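PDB 3MYV: SusD superfamily protein from Bacteroides vulgatus, which probably binds polysaccharide at the outer membrane as a SusD-family protein of Bacteroides. Local coordinates for residues G22-M27 / G185-Y190. Residues are numbered along the deposited sequence; the frame is centred on the assembly and turned at random.
Sequences GLYDLM and GRMNKY
Tyr24 reaches from helix 13-27 to residues 185-187, the loop that leads into helix 189-202. Its ring packs against the aliphatic part of Arg186. Arg186 CG lies over one face of the ring, 3.5 Å from the centroid, a CH-pi contact. Arg186 CB touches Tyr24 CZ at 3.6 Å, and the two side chains cross at about a right angle. The ring and guanidinium planes are 34° apart, so the two groups do not stack flat. Gly185 O lies 3.5 Å from Tyr24 CD2, oblique to the ring. At the far end of the ring, Met187 N donates a nearly straight hydrogen bond to Tyr24 OH (3.1 Å, 165°). Met187 CB packs beside the same oxygen at 3.6 Å.

Further out, Glu112 OE2, on helix 103-128, bonds both Tyr24 OH and Arg186 NE, the latter as a salt bridge. Arg186 NH1 forms a salt bridge with Asp17 and a hydrogen bond with Asn21, both on helix 13-27. Arg186 CG is anti to the carbonyl carbon (chi1 -63°), which lays CG against that ring face; the chain then bends at chi3. A phenylalanine in place of Tyr24 would probably leave Met187 N without its acceptor and Glu112 with one partner fewer. The buried Arg186 is thus paired with carboxylates of two helices, and Tyr24 OH serves both the Met187 N-H and Glu112, which ties the loop before helix 189-202 to helices 13-27 and 103-128 within this SusD-family fold.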
loop_
_atom_site.group_PDB
_atom_site.type_symbol
_atom_site.label_atom_id
_atom_site.label_comp_id
_atom_site.label_asym_id
_atom_site.label_seq_id
_atom_site.Cartn_x
_atom_site.Cartn_y
_atom_site.Cartn_z
ATOM N N GLY A 22 8.531 -13.405 12.247
ATOM C CA GLY A 22 9.227 -12.207 12.766
ATOM C C GLY A 22 9.346 -11.068 11.749
ATOM O O GLY A 22 9.384 -9.886 12.110
ATOM N N LEU A 23 9.433 -11.417 10.474
ATOM C CA LEU A 23 9.421 -10.399 9.416
ATOM C C LEU A 23 8.109 -9.602 9.462
ATOM O O LEU A 23 8.113 -8.375 9.354
ATOM C CB LEU A 23 9.614 -11.021 8.039
ATOM C CG LEU A 23 10.847 -11.895 7.768
ATOM C CD1 LEU A 23 10.721 -12.487 6.346
ATOM C CD2 LEU A 23 12.169 -11.122 7.952
ATOM N N TYR A 24 6.988 -10.293 9.669
ATOM C CA TYR A 24 5.705 -9.589 9.753
ATOM C C TYR A 24 5.553 -8.810 11.056
ATOM O O TYR A 24 4.992 -7.707 11.056
ATOM C CB TYR A 24 4.550 -10.543 9.586
ATOM C CG TYR A 24 4.482 -11.199 8.236
ATOM C CD1 TYR A 24 5.181 -12.370 7.979
ATOM C CD2 TYR A 24 3.701 -10.655 7.218
ATOM C CE1 TYR A 24 5.077 -13.014 6.739
ATOM C CE2 TYR A 24 3.598 -11.264 5.990
ATOM C CZ TYR A 24 4.297 -12.444 5.742
ATOM O OH TYR A 24 4.169 -13.082 4.541
ATOM N N ASP A 25 6.058 -9.357 12.165
ATOM C CA ASP A 25 6.133 -8.570 13.403
ATOM C C ASP A 25 6.829 -7.219 13.138
ATOM O O ASP A 25 6.347 -6.187 13.567
ATOM C CB ASP A 25 6.856 -9.315 14.540
ATOM C CG ASP A 25 6.085 -10.517 15.052
ATOM O OD1 ASP A 25 4.867 -10.616 14.807
ATOM O OD2 ASP A 25 6.714 -11.381 15.691
ATOM N N LEU A 26 7.968 -7.236 12.435
ATOM C CA LEU A 26 8.689 -6.008 12.148
ATOM C C LEU A 26 7.857 -5.082 11.254
ATOM O O LEU A 26 7.853 -3.848 11.398
ATOM C CB LEU A 26 10.040 -6.323 11.460
ATOM C CG LEU A 26 11.077 -6.974 12.360
ATOM C CD1 LEU A 26 12.239 -7.662 11.571
ATOM C CD2 LEU A 26 11.605 -5.921 13.357
HETATM N N MSE A 27 7.176 -5.679 10.299
HETATM C CA MSE A 27 6.413 -4.927 9.309
HETATM C C MSE A 27 5.208 -4.214 9.930
HETATM O O MSE A 27 4.771 -3.138 9.457
HETATM C CB MSE A 27 5.945 -5.903 8.222
HETATM C CG MSE A 27 5.408 -5.266 7.027
HETATM SE SE MSE A 27 4.914 -6.585 5.583
HETATM C CE MSE A 27 5.987 -7.909 6.013
ATOM N N GLY A 185 -2.781 -12.915 8.593
ATOM C CA GLY A 185 -1.720 -12.047 9.107
ATOM C C GLY A 185 -0.465 -12.134 8.236
ATOM O O GLY A 185 0.485 -11.347 8.404
ATOM N N ARG A 186 -0.454 -13.084 7.301
ATOM C CA ARG A 186 0.663 -13.238 6.375
ATOM C C ARG A 186 0.196 -13.383 4.918
ATOM O O ARG A 186 -0.991 -13.587 4.646
ATOM C CB ARG A 186 1.527 -14.429 6.810
ATOM C CG ARG A 186 2.166 -14.239 8.201
ATOM C CD ARG A 186 2.743 -15.523 8.837
ATOM N NE ARG A 186 3.721 -16.247 8.024
ATOM C CZ ARG A 186 4.433 -17.297 8.457
ATOM N NH1 ARG A 186 4.352 -17.716 9.712
ATOM N NH2 ARG A 186 5.257 -17.936 7.638
HETATM N N MSE A 187 1.141 -13.281 3.988
HETATM C CA MSE A 187 0.861 -13.448 2.576
HETATM C C MSE A 187 0.860 -14.939 2.223
HETATM O O MSE A 187 1.729 -15.695 2.677
HETATM C CB MSE A 187 1.925 -12.721 1.723
HETATM C CG MSE A 187 1.769 -11.214 1.766
HETATM SE SE MSE A 187 2.861 -10.265 0.536
HETATM C CE MSE A 187 4.463 -10.192 1.597
ATOM N N ASN A 188 -0.096 -15.329 1.393
ATOM C CA ASN A 188 -0.104 -16.626 0.725
ATOM C C ASN A 188 0.002 -16.399 -0.788
ATOM O O ASN A 188 0.214 -15.274 -1.231
ATOM C CB ASN A 188 -1.362 -17.431 1.071
ATOM C CG ASN A 188 -2.647 -16.795 0.529
ATOM O OD1 ASN A 188 -2.630 -15.681 0.041
ATOM N ND2 ASN A 188 -3.757 -17.525 0.609
ATOM N N LYS A 189 -0.150 -17.456 -1.572
ATOM C CA LYS A 189 0.025 -17.355 -3.036
ATOM C C LYS A 189 -0.928 -16.335 -3.647
ATOM O O LYS A 189 -0.546 -15.570 -4.532
ATOM C CB LYS A 189 -0.160 -18.728 -3.685
ATOM C CG LYS A 189 0.225 -18.790 -5.159
ATOM C CD LYS A 189 0.086 -20.237 -5.660
ATOM C CE LYS A 189 0.284 -20.306 -7.146
ATOM N NZ LYS A 189 0.534 -21.670 -7.579
ATOM N N TYR A 190 -2.166 -16.287 -3.161
ATOM C CA TYR A 190 -3.095 -15.289 -3.661
ATOM C C TYR A 190 -2.636 -13.857 -3.435
ATOM O O TYR A 190 -2.724 -13.030 -4.349
ATOM C CB TYR A 190 -4.480 -15.491 -3.082
ATOM C CG TYR A 190 -5.250 -16.636 -3.660
ATOM C CD1 TYR A 190 -6.117 -16.447 -4.739
ATOM C CD2 TYR A 190 -5.201 -17.883 -3.066
ATOM C CE1 TYR A 190 -6.859 -17.510 -5.249
ATOM C CE2 TYR A 190 -5.945 -18.937 -3.546
ATOM C CZ TYR A 190 -6.763 -18.749 -4.633
ATOM O OH TYR A 190 -7.489 -19.814 -5.086
#